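PDB 5J7O: major capsid protein from Faustovirus, which forms the trimeric, double jelly-roll building block from which the icosahedral capsid shell of this large double-stranded DNA virus is probably assembled. Local coordinates for residues Gln464-Asp467 / Trp468-Thr472. Residues are numbered along the deposited sequence; the frame is centred on the assembly and turned at random.
Sequences QWRD and WHHLT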
# COMPACT_ATOMS: atom_id res chain seq x y z
N GLN B 464 8.75 24.24 -0.00
CA GLN B 464 10.08 23.68 -0.28
C GLN B 464 10.37 22.48 0.61
O GLN B 464 11.06 21.55 0.18
CB GLN B 464 11.16 24.75 -0.08
CG GLN B 464 12.55 24.26 -0.44
CD GLN B 464 13.65 24.95 0.35
OE1 GLN B 464 14.83 24.71 0.13
NE2 GLN B 464 13.25 25.80 1.29
N TRP B 465 9.85 22.48 1.84
CA TRP B 465 10.01 21.33 2.73
C TRP B 465 9.52 20.04 2.09
O TRP B 465 9.97 18.95 2.47
CB TRP B 465 9.26 21.58 4.04
CG TRP B 465 7.77 21.64 3.87
CD1 TRP B 465 7.02 22.74 3.57
CD2 TRP B 465 6.85 20.55 3.99
NE1 TRP B 465 5.69 22.41 3.50
CE2 TRP B 465 5.56 21.07 3.75
CE3 TRP B 465 6.99 19.19 4.27
CZ2 TRP B 465 4.42 20.27 3.79
CZ3 TRP B 465 5.85 18.40 4.31
CH2 TRP B 465 4.58 18.94 4.07
N ARG B 466 8.60 20.13 1.13
CA ARG B 466 8.02 18.98 0.44
C ARG B 466 8.50 18.84 -0.99
O ARG B 466 8.75 17.72 -1.45
CB ARG B 466 6.49 19.08 0.46
CG ARG B 466 5.76 17.93 -0.19
CD ARG B 466 4.34 18.32 -0.52
NE ARG B 466 4.29 19.30 -1.61
CZ ARG B 466 3.21 20.00 -1.94
NH1 ARG B 466 2.08 19.85 -1.27
NH2 ARG B 466 3.26 20.86 -2.95
N ASP B 467 8.64 19.94 -1.72
CA ASP B 467 8.93 19.90 -3.15
C ASP B 467 10.40 19.66 -3.47
O ASP B 467 10.72 19.45 -4.65
CB ASP B 467 8.49 21.20 -3.82
CG ASP B 467 6.99 21.41 -3.78
OD1 ASP B 467 6.26 20.43 -3.51
OD2 ASP B 467 6.54 22.55 -4.01
N TRP B 468 11.29 19.68 -2.48
CA TRP B 468 12.72 19.68 -2.79
C TRP B 468 13.16 18.40 -3.49
O TRP B 468 14.07 18.44 -4.33
CB TRP B 468 13.54 19.90 -1.51
CG TRP B 468 13.65 18.70 -0.63
CD1 TRP B 468 12.81 18.35 0.38
CD2 TRP B 468 14.66 17.69 -0.68
NE1 TRP B 468 13.23 17.18 0.96
CE2 TRP B 468 14.37 16.76 0.32
CE3 TRP B 468 15.79 17.49 -1.49
CZ2 TRP B 468 15.16 15.64 0.55
CZ3 TRP B 468 16.58 16.38 -1.26
CH2 TRP B 468 16.26 15.47 -0.25
N HIS B 469 12.55 17.27 -3.17
CA HIS B 469 12.91 16.01 -3.80
C HIS B 469 12.04 15.67 -5.01
O HIS B 469 12.35 14.71 -5.72
CB HIS B 469 12.86 14.86 -2.78
CG HIS B 469 11.49 14.62 -2.21
ND1 HIS B 469 10.56 13.80 -2.81
CD2 HIS B 469 10.91 15.09 -1.08
CE1 HIS B 469 9.46 13.78 -2.08
NE2 HIS B 469 9.64 14.55 -1.03
N HIS B 470 10.99 16.43 -5.26
CA HIS B 470 10.16 16.19 -6.43
C HIS B 470 10.86 16.67 -7.70
O HIS B 470 11.50 17.72 -7.71
CB HIS B 470 8.81 16.88 -6.28
CG HIS B 470 7.88 16.20 -5.33
ND1 HIS B 470 6.95 15.27 -5.74
CD2 HIS B 470 7.73 16.32 -3.99
CE1 HIS B 470 6.27 14.84 -4.69
NE2 HIS B 470 6.72 15.46 -3.62
N LEU B 471 10.72 15.90 -8.77
CA LEU B 471 11.34 16.22 -10.05
C LEU B 471 10.37 16.87 -11.03
O LEU B 471 10.71 17.03 -12.21
CB LEU B 471 11.94 14.96 -10.67
CG LEU B 471 13.02 14.26 -9.83
CD1 LEU B 471 13.58 13.05 -10.57
CD2 LEU B 471 14.13 15.23 -9.46
N THR B 472 9.18 17.25 -10.58
CA THR B 472 8.20 17.96 -11.39
C THR B 472 7.85 19.29 -10.74
O THR B 472 8.35 19.64 -9.66
CB THR B 472 6.93 17.13 -11.59
OG1 THR B 472 6.30 16.91 -10.32
CG2 THR B 472 7.25 15.79 -12.22
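W468 N reaches back to Q464 O, a weak 3.3 Å hydrogen bond, and H470 N then bonds D467 O at 3.1 Å, closing a four-residue type I turn, D467 to H470, that takes the chain from the short helix 464-467 towards strand 473-490 within the double jelly-roll subunit.

W468 folds back along the helix. Its CG lies between the backbone N and the carbonyl carbon (chi1 77°), which brings the CD1 edge of the indole to W465 O at 3.6 Å, with Q464 O also near the ring plane. H469 CB covers one indole face. The other notable meeting point is R466 O: H470 presents its imidazole edge there, CD2 at 3.1 Å, while H469 NE2 comes within 3.3 Å at an angle too poor for a bond and is spent instead on the E179 carboxylate. H470 CD2 also lies over the rim of the H469 ring, 3.6 Å above its plane.

Across the turn from the indole, R466 forms a side-on salt bridge with D467, NE at 3.0 Å and NH2 at 3.1 Å both giving to OD1 in the guanidinium plane; NH2 also reaches N476, and D467 OD2 takes N461.

E179 O accepts from W468 NE1, and helix 203-212 packs on W468 and H469 through I207, so the turn is tied to earlier parts of the chain. Pairing R466 with D467 probably offsets their charges in this buried setting, while the E179 carboxylate may favour a protonated H469.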